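PDB 4Z6M: homoprotocatechuate 2,3-dioxygenase from Brevibacterium fuscum, which catalyses the iron(II)-dependent extradiol ring cleavage of homoprotocatechuate by dioxygen. Local coordinates for residues K89-Y94 against D114-E119; N263-I268 against P302-E307. The protein carries 1 engineered substitution. All coordinates share one frame; numbering follows the deposited sequence.

In the fold
From the N terminus, the chain first builds the sheet that holds strand 115-119, and contact 1 falls within this half. There 89-94 and 114-119 close a loop of 19 residues that contains strand 101-104, so that helix 84-96 is laid on the edge region of its own sheet. The chain then enters the second sheet, where strand 265-270 supplies Glu267 to the iron. Contact 2 closes a longer loop, 33 residues, tying that strand to helix 302-306 in the C-terminal part of the chain. The two loops run in series, neither nested nor crossed. The centres of contacts 1 and 2 are 29 Å apart, on opposite sides of the chain's centre. The nearest atoms of contacts 1 and 2 are about 13 Å apart.

Contact 1: K89-Y94 against D114-E119; sequences KAEAYY and DALRVE
Leu116 and Val118, alternate residues of strand 115-119, both turn their side chains to helix 84-96, the helix-on-sheet packing of a glyoxalase-fold βαβββ module. The short axes pass 9.0 Å apart and, at 20°, run nearly parallel. Leu116 comes first. With CG anti to the backbone N (chi1 178°), its two methyls are held against one turn of the helix: CD2 lies 3.7 Å from Ala90 CB and also presses on the backbone, 3.4 Å from Glu91 N, while CD1 meets the aliphatic part of Glu91, 4.0 Å from its CG. The side chains of Leu116 and Glu91 cross at about a right angle, and the Glu91 carboxylate continues to a salt bridge with Arg103. Val118 then takes up Tyr94, one helical turn beyond Ala90. The phenol hydroxyl is hydrogen-bonded to Tyr169 OH, which holds the far end of the ring. Both valine methyls are used: CG1 sits 3.9 Å from Tyr94 CG, and CG2 makes a CH-pi contact over the ring centre, 3.9 Å from the centroid and only 9° off the normal, on the face opposite Tyr93 CD2.

Contact 2: N263-I268 against P302-E307; sequences NHRIEI and PSWYTE. With FE2 (Fe (II) ion), chain E.
Arg265 runs out straight from its strand as far as CD, chi1 and chi2 both anti, then turns at chi3 (-68°), which swings the guanidinium onto the end of helix 302-306. Its two terminal nitrogens converge end-on upon a single atom, the carbonyl oxygen of Glu307, the first residue to leave helical geometry: NH1 to Glu307 O is 2.9 Å and NH2 to Glu307 O 3.0 Å. Both bonds are moderately bent, near 145° at the hydrogen. The acceptor lies almost in the guanidinium plane, whereas both nitrogens stand on one face of the carbonyl plane. Ser303 O is also near that edge, 3.1 Å from Arg265 NH2, but at too poor an angle to count as a bond. The Trp304 carbonyl oxygen lies over one guanidinium face. The indole meets the arginine as a cation-pi pair, with Arg265 CZ 5.0 Å from the centroid of the Trp304 five-membered ring; the two planes are 53° apart, so they do not stack flat.

Further partners fix the rotation of the charged group, Glu242 through a salt bridge to NE and His213 O through a bond from NH1. Glu267, two residues on, starts out on the same side of the strand as Arg265, and its extended chain puts OE1 on the iron(II) ion, 2.1 Å away. With His155 and His214 it forms the facial triad of two histidines and one carboxylate found in extradiol dioxygenases, three waters completing six ligands. Its other oxygen, OE2, accepts from His248 and takes a weak bond from one of those waters.

Strand 265-270 lies between strands 254-259 and 211-218, with Tyr257 and Leu259 of the former touching Arg265, while helix 329-333 packs against Pro302, Tyr305 and Thr306.

Contact 1: K89-Y94 against D114-E119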
loop_
_atom_site.group_PDB
_atom_site.type_symbol
_atom_site.label_atom_id
_atom_site.label_comp_id
_atom_site.label_asym_id
_atom_site.label_seq_id
_atom_site.Cartn_x
_atom_site.Cartn_y
_atom_site.Cartn_z
ATOM N N LYS A 89 14.282 -24.233 34.350
ATOM C CA LYS A 89 15.190 -23.109 34.598
ATOM C C LYS A 89 14.433 -21.891 35.097
ATOM O O LYS A 89 14.885 -21.206 36.011
ATOM C CB LYS A 89 16.021 -22.770 33.371
ATOM C CG LYS A 89 17.046 -23.855 33.057
ATOM C CD LYS A 89 17.565 -23.809 31.645
ATOM C CE LYS A 89 18.610 -22.741 31.468
ATOM N NZ LYS A 89 19.893 -23.383 31.030
ATOM N N ALA A 90 13.273 -21.618 34.505
ATOM C CA ALA A 90 12.474 -20.468 34.938
ATOM C C ALA A 90 12.016 -20.615 36.397
ATOM O O ALA A 90 12.061 -19.664 37.188
ATOM C CB ALA A 90 11.275 -20.262 34.021
ATOM N N GLU A 91 11.618 -21.824 36.772
ATOM C CA GLU A 91 11.180 -22.065 38.143
ATOM C C GLU A 91 12.327 -21.824 39.130
ATOM O O GLU A 91 12.157 -21.136 40.124
ATOM C CB GLU A 91 10.640 -23.485 38.274
ATOM C CG GLU A 91 10.011 -23.804 39.609
ATOM C CD GLU A 91 9.295 -25.146 39.585
ATOM O OE1 GLU A 91 9.816 -26.089 38.957
ATOM O OE2 GLU A 91 8.225 -25.257 40.197
ATOM N N ALA A 92 13.503 -22.380 38.840
ATOM C CA ALA A 92 14.683 -22.202 39.699
ATOM C C ALA A 92 15.107 -20.736 39.786
ATOM O O ALA A 92 15.497 -20.254 40.845
ATOM C CB ALA A 92 15.855 -23.046 39.193
ATOM N N TYR A 93 15.018 -20.038 38.667
ATOM C CA TYR A 93 15.424 -18.635 38.596
ATOM C C TYR A 93 14.527 -17.767 39.480
ATOM O O TYR A 93 15.013 -16.995 40.318
ATOM C CB TYR A 93 15.367 -18.183 37.146
ATOM C CG TYR A 93 15.991 -16.843 36.846
ATOM C CD1 TYR A 93 17.330 -16.756 36.492
ATOM C CD2 TYR A 93 15.225 -15.679 36.805
ATOM C CE1 TYR A 93 17.913 -15.551 36.148
ATOM C CE2 TYR A 93 15.812 -14.458 36.493
ATOM C CZ TYR A 93 17.146 -14.404 36.147
ATOM O OH TYR A 93 17.735 -13.208 35.804
ATOM N N TYR A 94 13.217 -17.921 39.335
ATOM C CA TYR A 94 12.288 -17.119 40.109
ATOM C C TYR A 94 12.231 -17.522 41.588
ATOM O O TYR A 94 12.011 -16.672 42.441
ATOM C CB TYR A 94 10.902 -17.100 39.465
ATOM C CG TYR A 94 10.854 -16.117 38.296
ATOM C CD1 TYR A 94 10.678 -14.758 38.528
ATOM C CD2 TYR A 94 11.075 -16.534 36.981
ATOM C CE1 TYR A 94 10.668 -13.851 37.484
ATOM C CE2 TYR A 94 11.067 -15.636 35.938
ATOM C CZ TYR A 94 10.854 -14.307 36.188
ATOM O OH TYR A 94 10.842 -13.443 35.122
ATOM N N ASP A 114 2.967 -27.970 30.033
ATOM C CA ASP A 114 3.696 -27.680 31.262
ATOM C C ASP A 114 4.044 -26.189 31.302
ATOM O O ASP A 114 4.659 -25.655 30.379
ATOM C CB ASP A 114 4.931 -28.587 31.309
ATOM C CG ASP A 114 5.823 -28.324 32.495
ATOM O OD1 ASP A 114 5.294 -28.084 33.593
ATOM O OD2 ASP A 114 7.073 -28.371 32.314
ATOM N N ALA A 115 3.607 -25.514 32.362
ATOM C CA ALA A 115 3.700 -24.057 32.424
ATOM C C ALA A 115 4.015 -23.598 33.835
ATOM O O ALA A 115 3.521 -24.171 34.801
ATOM C CB ALA A 115 2.419 -23.402 31.943
ATOM N N LEU A 116 4.828 -22.549 33.924
ATOM C CA LEU A 116 5.134 -21.882 35.190
ATOM C C LEU A 116 4.553 -20.483 35.153
ATOM O O LEU A 116 4.891 -19.704 34.253
ATOM C CB LEU A 116 6.641 -21.795 35.366
ATOM C CG LEU A 116 7.098 -21.073 36.636
ATOM C CD1 LEU A 116 6.959 -22.017 37.819
ATOM C CD2 LEU A 116 8.508 -20.562 36.479
ATOM N N ARG A 117 3.739 -20.144 36.146
ATOM C CA ARG A 117 3.376 -18.759 36.373
ATOM C C ARG A 117 4.061 -18.244 37.611
ATOM O O ARG A 117 4.283 -18.997 38.579
ATOM C CB ARG A 117 1.864 -18.592 36.466
ATOM C CG ARG A 117 1.217 -18.746 35.097
ATOM C CD ARG A 117 -0.260 -18.420 35.071
ATOM N NE ARG A 117 -0.767 -18.605 33.716
ATOM C CZ ARG A 117 -1.975 -18.241 33.290
ATOM N NH1 ARG A 117 -2.855 -17.687 34.113
ATOM N NH2 ARG A 117 -2.307 -18.436 32.013
ATOM N N VAL A 118 4.418 -16.960 37.558
ATOM C CA VAL A 118 5.155 -16.323 38.641
ATOM C C VAL A 118 4.578 -14.950 38.904
ATOM O O VAL A 118 4.065 -14.312 37.991
ATOM C CB VAL A 118 6.656 -16.235 38.355
ATOM C CG1 VAL A 118 7.214 -17.584 37.971
ATOM C CG2 VAL A 118 6.960 -15.239 37.264
ATOM N N GLU A 119 4.630 -14.516 40.163
ATOM C CA GLU A 119 4.489 -13.104 40.501
ATOM C C GLU A 119 5.876 -12.491 40.507
ATOM O O GLU A 119 6.665 -12.724 41.430
ATOM C CB GLU A 119 3.830 -12.935 41.877
ATOM C CG GLU A 119 2.390 -13.375 41.901
ATOM C CD GLU A 119 1.772 -13.425 43.299
ATOM O OE1 GLU A 119 2.360 -12.853 44.255
ATOM O OE2 GLU A 119 0.688 -14.055 43.428
#

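Contact 2: N263-I268 against P302-E307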
loop_
_atom_site.group_PDB
_atom_site.type_symbol
_atom_site.label_atom_id
_atom_site.label_comp_id
_atom_site.label_asym_id
_atom_site.label_seq_id
_atom_site.Cartn_x
_atom_site.Cartn_y
_atom_site.Cartn_z
ATOM N N ASN A 263 -11.715 -1.368 28.407
ATOM C CA ASN A 263 -10.654 -0.355 28.325
ATOM C C ASN A 263 -9.238 -0.931 28.227
ATOM O O ASN A 263 -8.281 -0.151 28.250
ATOM C CB ASN A 263 -10.767 0.688 29.463
ATOM C CG ASN A 263 -12.149 1.330 29.524
ATOM O OD1 ASN A 263 -12.770 1.571 28.490
ATOM N ND2 ASN A 263 -12.628 1.623 30.738
ATOM N N HIS A 264 -9.076 -2.251 28.082
ATOM C CA HIS A 264 -7.750 -2.797 27.767
ATOM C C HIS A 264 -7.286 -2.165 26.449
ATOM O O HIS A 264 -8.022 -2.145 25.468
ATOM C CB HIS A 264 -7.717 -4.302 27.626
ATOM C CG HIS A 264 -8.139 -5.051 28.844
ATOM N ND1 HIS A 264 -7.586 -4.852 30.094
ATOM C CD2 HIS A 264 -9.045 -6.039 28.982
ATOM C CE1 HIS A 264 -8.143 -5.700 30.948
ATOM N NE2 HIS A 264 -9.017 -6.443 30.287
ATOM N N ARG A 265 -6.056 -1.657 26.439
ATOM C CA ARG A 265 -5.484 -1.006 25.262
ATOM C C ARG A 265 -4.775 -2.001 24.376
ATOM O O ARG A 265 -3.954 -2.803 24.833
ATOM C CB ARG A 265 -4.525 0.073 25.745
ATOM C CG ARG A 265 -3.833 0.863 24.651
ATOM C CD ARG A 265 -2.812 1.837 25.208
ATOM N NE ARG A 265 -3.397 2.947 25.958
ATOM C CZ ARG A 265 -3.386 3.097 27.285
ATOM N NH1 ARG A 265 -2.868 2.174 28.086
ATOM N NH2 ARG A 265 -3.905 4.206 27.810
ATOM N N ILE A 266 -5.103 -1.926 23.086
ATOM C CA ILE A 266 -4.467 -2.753 22.069
ATOM C C ILE A 266 -3.740 -1.809 21.108
ATOM O O ILE A 266 -4.330 -0.828 20.632
ATOM C CB ILE A 266 -5.503 -3.585 21.290
ATOM C CG1 ILE A 266 -6.324 -4.438 22.281
ATOM C CG2 ILE A 266 -4.826 -4.445 20.242
ATOM C CD1 ILE A 266 -5.544 -5.475 23.044
ATOM N N GLU A 267 -2.470 -2.101 20.851
ATOM C CA GLU A 267 -1.714 -1.414 19.811
ATOM C C GLU A 267 -1.727 -2.284 18.558
ATOM O O GLU A 267 -1.576 -3.513 18.629
ATOM C CB GLU A 267 -0.275 -1.169 20.255
ATOM C CG GLU A 267 0.527 -0.310 19.300
ATOM C CD GLU A 267 1.947 -0.074 19.727
ATOM O OE1 GLU A 267 2.363 -0.626 20.760
ATOM O OE2 GLU A 267 2.672 0.660 18.997
ATOM N N ILE A 268 -1.835 -1.619 17.414
ATOM C CA ILE A 268 -1.595 -2.227 16.117
ATOM C C ILE A 268 -0.323 -1.595 15.558
ATOM O O ILE A 268 -0.125 -0.411 15.716
ATOM C CB ILE A 268 -2.781 -2.018 15.143
ATOM C CG1 ILE A 268 -4.166 -2.093 15.839
ATOM C CG2 ILE A 268 -2.609 -2.994 13.985
ATOM C CD1 ILE A 268 -4.481 -3.436 16.408
ATOM N N PRO A 302 -3.480 12.450 26.597
ATOM C CA PRO A 302 -3.139 12.333 28.029
ATOM C C PRO A 302 -3.501 10.974 28.640
ATOM O O PRO A 302 -2.776 10.467 29.499
ATOM C CB PRO A 302 -3.907 13.488 28.682
ATOM C CG PRO A 302 -4.795 14.046 27.631
ATOM C CD PRO A 302 -4.281 13.644 26.297
ATOM N N SER A 303 -4.603 10.374 28.176
ATOM C CA SER A 303 -4.972 9.046 28.665
ATOM C C SER A 303 -3.899 7.995 28.426
ATOM O O SER A 303 -3.841 7.000 29.152
ATOM C CB SER A 303 -6.294 8.574 28.067
ATOM O OG SER A 303 -6.214 8.428 26.660
ATOM N N TRP A 304 -3.087 8.183 27.387
ATOM C CA TRP A 304 -1.995 7.267 27.111
ATOM C C TRP A 304 -1.026 7.201 28.284
ATOM O O TRP A 304 -0.470 6.148 28.583
ATOM C CB TRP A 304 -1.279 7.667 25.793
ATOM C CG TRP A 304 -0.558 6.530 25.140
ATOM C CD1 TRP A 304 -1.077 5.646 24.248
ATOM C CD2 TRP A 304 0.787 6.101 25.382
ATOM N NE1 TRP A 304 -0.142 4.712 23.896
ATOM C CE2 TRP A 304 1.012 4.961 24.575
ATOM C CE3 TRP A 304 1.824 6.560 26.205
ATOM C CZ2 TRP A 304 2.212 4.276 24.584
ATOM C CZ3 TRP A 304 3.004 5.877 26.220
ATOM C CH2 TRP A 304 3.200 4.753 25.413
ATOM N N TYR A 305 -0.825 8.333 28.952
ATOM C CA TYR A 305 0.062 8.365 30.093
ATOM C C TYR A 305 -0.584 7.979 31.410
ATOM O O TYR A 305 0.137 7.647 32.340
ATOM C CB TYR A 305 0.654 9.762 30.257
ATOM C CG TYR A 305 1.611 10.153 29.155
ATOM C CD1 TYR A 305 2.741 9.398 28.886
ATOM C CD2 TYR A 305 1.385 11.293 28.382
ATOM C CE1 TYR A 305 3.621 9.753 27.879
ATOM C CE2 TYR A 305 2.272 11.674 27.377
ATOM C CZ TYR A 305 3.401 10.888 27.133
ATOM O OH TYR A 305 4.308 11.249 26.149
ATOM N N THR A 306 -1.902 8.109 31.541
ATOM C CA THR A 306 -2.563 7.938 32.827
ATOM C C THR A 306 -3.307 6.615 32.989
ATOM O O THR A 306 -3.457 6.131 34.121
ATOM C CB THR A 306 -3.522 9.107 33.118
ATOM O OG1 THR A 306 -4.619 9.113 32.200
ATOM C CG2 THR A 306 -2.798 10.435 33.047
ATOM N N GLU A 307 -3.802 6.051 31.890
ATOM C CA GLU A 307 -4.687 4.881 31.961
ATOM C C GLU A 307 -3.955 3.618 31.569
ATOM O O GLU A 307 -3.165 3.630 30.618
ATOM C CB GLU A 307 -5.901 5.054 31.066
ATOM C CG GLU A 307 -6.612 6.362 31.266
ATOM C CD GLU A 307 -7.032 6.561 32.711
ATOM O OE1 GLU A 307 -7.832 5.730 33.181
ATOM O OE2 GLU A 307 -6.575 7.522 33.372
HETATM FE FE FE2 E . 3.960 -0.642 22.057
HETATM O O HOH W 1 5.102 0.004 20.344
HETATM O O HOH W 2 5.680 -0.706 23.360
HETATM O O HOH W 3 3.887 1.522 22.497
#